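Local structure of DUF917 domain-containing protein (Chromobacterium violaceum, 2O3I) at residues Ala36-Gly41 with Ala117-Ala122; Leu13-Cys18 with Gly26-Ala31; Ser140-Thr145 with Leu370-Asp375. The protein is of unknown function but belongs to the DUF917 family and is built from N- and C-terminal S-Me-THD-like domains. The protein carries 2 engineered substitutions. One frame throughout, in Å; residues are numbered along the deposited sequence.

Interaction 1 (Ala36-Gly41 with Ala117-Ala122); sequences ANFRKG and ASLVAA
Phe38 meets helix 111-124 by apolar packing alone, bringing its ring against Leu119 and Ala122, two residues three places apart on the same helical face. Its CB points at the helix, and CG anti to the backbone N (chi1 -178°) carries the ring away from the loop backbone toward the helix. Leu119 meets the root of the ring: its methyl CD2 sits 3.6 Å from CG of Phe38 and also reaches CB and CD2 of that side chain. Ala122 meets the outer end, its methyl CB lying 3.7 Å from CE2 of Phe38 and nearly as close to CZ. Leu119 has CG anti to the carbonyl carbon (chi1 -63°), which brings CD2 up beside the ring as the two side chains slide past each other in opposite directions. Both methyls approach the ring obliquely. The residue types fit their places: leucine supplies a branch long enough to meet the root of the aromatic group, while alanine, one turn on, is short enough for the outer end of the ring to come close to the helix backbone.

No hydrogen bond crosses between the segments; the polar groups are satisfied on their own sides. Within the helix, Ala122 N donates to Ser118 O at 3.0 Å, and the buried Ser118 OG bonds to Phe114 O of its own helix. On the loop side, Asn37 ND2 is held by Gln78 O.

Other aromatic and apolar groups complete the surroundings: Tyr44 packs edge-to-face with Phe38, and Val49 touches both Phe38 and Ala122. The arrangement is plain loop-to-helix packing: a buried loop phenylalanine joins the connection between helix 28-35 and strand 49-52 to helix 111-124, which packs on strands 49-52 and 101-105 of the mixed sheet, an alpha/beta arrangement.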
# COMPACT_ATOMS: atom_id res chain seq x y z
N ALA A 36 -0.79 -9.50 -30.56
CA ALA A 36 -1.80 -9.86 -31.54
C ALA A 36 -2.70 -8.70 -31.94
O ALA A 36 -3.21 -8.67 -33.06
CB ALA A 36 -2.66 -11.00 -31.00
N ASN A 37 -2.88 -7.73 -31.04
CA ASN A 37 -3.73 -6.58 -31.32
C ASN A 37 -3.00 -5.31 -31.75
O ASN A 37 -3.63 -4.26 -31.90
CB ASN A 37 -4.61 -6.25 -30.11
CG ASN A 37 -5.66 -7.31 -29.84
OD1 ASN A 37 -6.48 -7.61 -30.70
ND2 ASN A 37 -5.63 -7.88 -28.64
N PHE A 38 -1.69 -5.40 -31.95
CA PHE A 38 -0.93 -4.22 -32.36
C PHE A 38 -1.04 -4.00 -33.86
O PHE A 38 -0.56 -4.78 -34.66
CB PHE A 38 0.55 -4.37 -32.00
CG PHE A 38 1.38 -3.16 -32.35
CD1 PHE A 38 2.62 -3.31 -32.97
CD2 PHE A 38 0.94 -1.87 -32.05
CE1 PHE A 38 3.40 -2.20 -33.30
CE2 PHE A 38 1.72 -0.75 -32.37
CZ PHE A 38 2.95 -0.92 -33.00
N ARG A 39 -1.69 -2.90 -34.23
CA ARG A 39 -1.86 -2.54 -35.62
C ARG A 39 -2.43 -1.12 -35.64
O ARG A 39 -3.15 -0.74 -34.72
CB ARG A 39 -2.81 -3.50 -36.32
CG ARG A 39 -4.18 -3.53 -35.70
CD ARG A 39 -5.06 -4.59 -36.35
NE ARG A 39 -6.42 -4.52 -35.82
CZ ARG A 39 -7.24 -3.49 -35.99
NH1 ARG A 39 -6.85 -2.43 -36.69
NH2 ARG A 39 -8.46 -3.52 -35.46
N LYS A 40 -2.09 -0.34 -36.65
CA LYS A 40 -2.60 1.03 -36.71
C LYS A 40 -4.12 1.02 -36.70
O LYS A 40 -4.77 0.23 -37.38
CB LYS A 40 -2.08 1.74 -37.97
CG LYS A 40 -2.20 3.26 -37.91
CD LYS A 40 -1.61 3.92 -39.16
CE LYS A 40 -1.49 5.44 -39.00
NZ LYS A 40 -2.81 6.11 -38.73
N GLY A 41 -4.70 1.91 -35.89
CA GLY A 41 -6.15 1.98 -35.80
C GLY A 41 -6.59 3.01 -34.78
O GLY A 41 -5.90 4.00 -34.54
N ALA A 117 6.65 -1.97 -23.25
CA ALA A 117 7.27 -0.68 -23.51
C ALA A 117 7.01 -0.23 -24.95
O ALA A 117 6.70 0.94 -25.19
CB ALA A 117 8.78 -0.76 -23.26
N SER A 118 7.13 -1.16 -25.89
CA SER A 118 6.91 -0.85 -27.29
C SER A 118 5.48 -0.39 -27.56
O SER A 118 5.24 0.60 -28.25
CB SER A 118 7.24 -2.08 -28.15
OG SER A 118 8.62 -2.39 -28.08
N LEU A 119 4.52 -1.12 -27.01
CA LEU A 119 3.12 -0.79 -27.21
C LEU A 119 2.79 0.57 -26.60
O LEU A 119 2.02 1.34 -27.18
CB LEU A 119 2.23 -1.89 -26.63
CG LEU A 119 2.36 -3.26 -27.30
CD1 LEU A 119 1.40 -4.25 -26.65
CD2 LEU A 119 2.09 -3.14 -28.80
N VAL A 120 3.36 0.85 -25.43
CA VAL A 120 3.11 2.12 -24.76
C VAL A 120 3.68 3.29 -25.57
O VAL A 120 3.02 4.33 -25.72
CB VAL A 120 3.70 2.12 -23.34
CG1 VAL A 120 3.61 3.52 -22.74
CG2 VAL A 120 2.95 1.13 -22.45
N ALA A 121 4.89 3.12 -26.08
CA ALA A 121 5.53 4.16 -26.88
C ALA A 121 4.71 4.46 -28.15
O ALA A 121 4.49 5.61 -28.50
CB ALA A 121 6.95 3.73 -27.27
N ALA A 122 4.26 3.40 -28.81
CA ALA A 122 3.45 3.54 -30.03
C ALA A 122 2.16 4.28 -29.71
O ALA A 122 1.70 5.10 -30.50
CB ALA A 122 3.12 2.16 -30.59

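Interaction 2 (Leu13-Cys18 with Gly26-Ala31); sequences LLQGAC and GTMISA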
# COMPACT_ATOMS: atom_id res chain seq x y z
N LEU A 13 10.94 -10.79 -31.26
CA LEU A 13 11.43 -9.98 -30.15
C LEU A 13 11.12 -10.62 -28.81
O LEU A 13 11.97 -10.68 -27.92
CB LEU A 13 10.80 -8.58 -30.21
CG LEU A 13 11.10 -7.62 -29.06
CD1 LEU A 13 12.60 -7.42 -28.90
CD2 LEU A 13 10.41 -6.30 -29.34
N LEU A 14 9.90 -11.09 -28.65
CA LEU A 14 9.51 -11.71 -27.40
C LEU A 14 10.20 -13.05 -27.22
O LEU A 14 10.54 -13.42 -26.11
CB LEU A 14 7.98 -11.84 -27.33
CG LEU A 14 7.23 -12.67 -28.37
CD1 LEU A 14 7.10 -14.12 -27.88
CD2 LEU A 14 5.84 -12.05 -28.57
N GLN A 15 10.43 -13.76 -28.33
CA GLN A 15 11.10 -15.06 -28.28
C GLN A 15 12.52 -14.90 -27.75
O GLN A 15 12.94 -15.61 -26.83
CB GLN A 15 11.18 -15.69 -29.67
CG GLN A 15 9.85 -16.14 -30.25
CD GLN A 15 9.86 -17.61 -30.64
OE1 GLN A 15 9.10 -18.04 -31.51
NE2 GLN A 15 10.71 -18.39 -29.99
N GLY A 16 13.25 -13.96 -28.36
CA GLY A 16 14.62 -13.71 -27.96
C GLY A 16 14.69 -13.21 -26.53
O GLY A 16 15.54 -13.65 -25.76
N ALA A 17 13.78 -12.30 -26.19
CA ALA A 17 13.73 -11.72 -24.85
C ALA A 17 13.42 -12.77 -23.79
O ALA A 17 13.90 -12.68 -22.66
CB ALA A 17 12.68 -10.59 -24.79
N CYS A 18 12.62 -13.77 -24.18
CA CYS A 18 12.26 -14.86 -23.28
C CYS A 18 13.53 -15.63 -22.91
O CYS A 18 13.76 -15.94 -21.74
CB CYS A 18 11.25 -15.79 -23.95
SG CYS A 18 10.76 -17.26 -22.96
N GLY A 26 8.06 -12.60 -17.67
CA GLY A 26 6.73 -12.64 -18.25
C GLY A 26 6.60 -13.73 -19.29
O GLY A 26 7.56 -14.02 -20.00
N THR A 27 5.42 -14.33 -19.39
CA THR A 27 5.18 -15.40 -20.34
C THR A 27 5.02 -14.90 -21.76
O THR A 27 4.54 -13.78 -21.99
CB THR A 27 3.89 -16.18 -20.01
OG1 THR A 27 2.76 -15.33 -20.24
CG2 THR A 27 3.89 -16.63 -18.55
N MSE A 28 5.41 -15.73 -22.72
CA MSE A 28 5.28 -15.39 -24.12
C MSE A 28 3.79 -15.38 -24.41
O MSE A 28 3.31 -14.66 -25.30
CB MSE A 28 5.98 -16.44 -24.99
CG MSE A 28 7.49 -16.40 -24.90
SE MSE A 28 8.32 -17.95 -25.71
CE MSE A 28 8.17 -17.47 -27.57
N ILE A 29 3.05 -16.16 -23.64
CA ILE A 29 1.60 -16.25 -23.80
C ILE A 29 0.96 -14.87 -23.68
O ILE A 29 0.22 -14.45 -24.56
CB ILE A 29 1.01 -17.19 -22.75
CG1 ILE A 29 1.73 -18.54 -22.82
CG2 ILE A 29 -0.49 -17.32 -22.97
CD1 ILE A 29 1.35 -19.54 -21.73
N SER A 30 1.25 -14.18 -22.58
CA SER A 30 0.68 -12.85 -22.37
C SER A 30 1.32 -11.84 -23.32
O SER A 30 0.70 -10.86 -23.69
CB SER A 30 0.87 -12.40 -20.92
OG SER A 30 2.21 -12.07 -20.63
N ALA A 31 2.57 -12.09 -23.72
CA ALA A 31 3.25 -11.18 -24.64
C ALA A 31 2.59 -11.28 -26.01
O ALA A 31 2.41 -10.27 -26.69
CB ALA A 31 4.73 -11.53 -24.74
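Met28, a selenomethionine, is the bump that reaches from one helix to the other, and Leu14, Gln15 and Cys18 form the hollow that receives it. The chain runs out extended and then bends at its last torsion (chi3 78°), so that the terminal methyl lies along Gln15 and Leu14 of helix 10-19. There CE rests 3.4 Å from CG of Gln15. Leu14 walls one flank: its CD1 lies 3.5 Å from CE of Met28 and also touches CG, the two side chains crossing at about a right angle. Cys18, a turn further along, meets the middle of the chain, with SG 3.7 Å from SE of Met28. A long, unbranched, flexible chain suits this place because it can bend to follow the groove and needs no polar partner.

A second, smaller fit lies beside it. Leu14 CD2 stands 4.0 Å from CB of Ala31, whose short side chain lets the leucine branch come up to the second helix.

Helices 10-19 and 28-35 are joined by a short connection, and Thr27 occupies the N-cap position of the second. Asp336 of helix 334-337 accepts a hydrogen bond from Met28 N, while Ala111 of helix 111-124 touches both Met28 and Ala31.

Interaction 3 (Ser140-Thr145 with Leu370-Asp375); sequences SLPMLT and LQSFAD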
# COMPACT_ATOMS: atom_id res chain seq x y z
N SER A 140 13.40 -9.02 -8.03
CA SER A 140 13.05 -7.79 -7.34
C SER A 140 13.84 -6.56 -7.79
O SER A 140 14.95 -6.66 -8.28
CB SER A 140 13.16 -7.98 -5.82
OG SER A 140 14.48 -7.76 -5.38
N LEU A 141 13.23 -5.39 -7.58
CA LEU A 141 13.78 -4.10 -8.00
C LEU A 141 15.22 -3.70 -7.70
O LEU A 141 15.86 -3.05 -8.52
CB LEU A 141 12.85 -2.98 -7.52
CG LEU A 141 11.39 -3.05 -7.98
CD1 LEU A 141 10.60 -1.92 -7.32
CD2 LEU A 141 11.29 -2.95 -9.50
N PRO A 142 15.76 -4.07 -6.52
CA PRO A 142 17.15 -3.68 -6.25
C PRO A 142 18.21 -4.34 -7.14
O PRO A 142 19.39 -3.99 -7.10
CB PRO A 142 17.34 -4.03 -4.77
CG PRO A 142 16.34 -5.14 -4.54
CD PRO A 142 15.13 -4.65 -5.32
N MSE A 143 17.79 -5.32 -7.94
CA MSE A 143 18.72 -6.01 -8.82
C MSE A 143 18.81 -5.33 -10.18
O MSE A 143 19.60 -5.74 -11.03
CB MSE A 143 18.32 -7.49 -8.96
CG MSE A 143 18.82 -8.35 -7.80
SE MSE A 143 17.86 -10.01 -7.45
CE MSE A 143 16.73 -9.39 -6.02
N LEU A 144 18.02 -4.28 -10.38
CA LEU A 144 18.05 -3.53 -11.63
C LEU A 144 19.01 -2.35 -11.47
O LEU A 144 19.11 -1.78 -10.38
CB LEU A 144 16.66 -3.01 -11.99
CG LEU A 144 15.60 -4.09 -12.23
CD1 LEU A 144 14.28 -3.44 -12.61
CD2 LEU A 144 16.07 -5.02 -13.35
N THR A 145 19.70 -1.99 -12.54
CA THR A 145 20.66 -0.89 -12.48
C THR A 145 20.07 0.46 -12.07
O THR A 145 20.79 1.33 -11.56
CB THR A 145 21.42 -0.74 -13.81
OG1 THR A 145 20.50 -0.65 -14.90
CG2 THR A 145 22.32 -1.94 -14.03
N LEU A 370 25.41 -6.90 -7.11
CA LEU A 370 25.87 -8.22 -6.72
C LEU A 370 25.41 -8.57 -5.30
O LEU A 370 24.96 -9.68 -5.04
CB LEU A 370 27.39 -8.32 -6.80
CG LEU A 370 27.97 -9.72 -6.50
CD1 LEU A 370 27.55 -10.69 -7.61
CD2 LEU A 370 29.49 -9.65 -6.39
N GLN A 371 25.54 -7.61 -4.39
CA GLN A 371 25.15 -7.83 -3.00
C GLN A 371 23.65 -8.12 -2.98
O GLN A 371 23.18 -9.03 -2.30
CB GLN A 371 25.47 -6.60 -2.15
N SER A 372 22.90 -7.33 -3.74
CA SER A 372 21.46 -7.49 -3.83
C SER A 372 21.14 -8.94 -4.26
O SER A 372 20.24 -9.57 -3.71
CB SER A 372 20.91 -6.48 -4.84
OG SER A 372 19.49 -6.46 -4.85
N PHE A 373 21.90 -9.46 -5.24
CA PHE A 373 21.70 -10.83 -5.72
C PHE A 373 22.05 -11.84 -4.63
O PHE A 373 21.36 -12.83 -4.45
CB PHE A 373 22.55 -11.11 -6.96
CG PHE A 373 21.88 -10.75 -8.26
CD1 PHE A 373 22.09 -9.51 -8.86
CD2 PHE A 373 21.05 -11.67 -8.90
CE1 PHE A 373 21.48 -9.19 -10.08
CE2 PHE A 373 20.43 -11.36 -10.12
CZ PHE A 373 20.65 -10.12 -10.71
N ALA A 374 23.14 -11.59 -3.91
CA ALA A 374 23.57 -12.49 -2.84
C ALA A 374 22.47 -12.61 -1.79
O ALA A 374 22.20 -13.70 -1.28
CB ALA A 374 24.87 -11.99 -2.20
N ASP A 375 21.84 -11.49 -1.46
CA ASP A 375 20.77 -11.48 -0.48
C ASP A 375 19.60 -12.34 -0.95
O ASP A 375 19.08 -13.16 -0.20
CB ASP A 375 20.27 -10.05 -0.25
CG ASP A 375 21.29 -9.18 0.46
OD1 ASP A 375 21.08 -7.95 0.55
OD2 ASP A 375 22.31 -9.72 0.94
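With CG anti to its carbonyl carbon (chi1 -82°), the selenomethionine Met143 leads its chain across the ring of Phe373, while chi1 of -172° in Ser372 sets OG anti to the backbone N and directs it at Pro142 across the contact. Met143 CG lies above the middle of the aromatic ring, 3.6 Å from its centroid and 13° off the normal, a CH-pi contact over one face. The selenium of Met143 follows over the same face of the Phe373 ring at 4.0 Å from the centroid, making this a Met-aromatic contact in which both the methylene and the polarisable heavy atom lie on the pi face.

The motif joins a 3-10 turn, residues 141-143, to helix 367-379, and so links the N-terminal and C-terminal S-Me-THD-like parts of the chain. A broad ring suits the helix side because its flat face can support several atoms of an unbranched chain.

Beside this apolar pair, Ser372 OG lies against the 3-10 turn, 3.2 Å from CB of Pro142 and 3.6 Å from CG of Met143. Serine is small enough to let the backbones approach closely here, and the restricted phi of proline suits the 3-10 turn. Pro142 also packs on Ser184 and Thr185 of helix 183-194, while Ala316 touches Phe373.

Interactions 1 and 2 are buried contacts within the N-terminal S-Me-THD-like part, with centres 15 Å apart, and they are tied together by two elements: the loop of interaction 1 follows helix 28-35 of interaction 2, and helix 111-124, which carries residues 117-122, also touches Met28 and Ala31. Interaction 3 is only partly buried, lies across the chain's centre from interaction 1, and joins the N-terminal part to the C-terminal one. Chemistry follows place. Aliphatic methyls against an aromatic ring close a loop onto a helix in the first, a selenomethionine chain lies in a groove between helices in the second, and in the third a face-on Met-aromatic pair stands beside a serine hydroxyl.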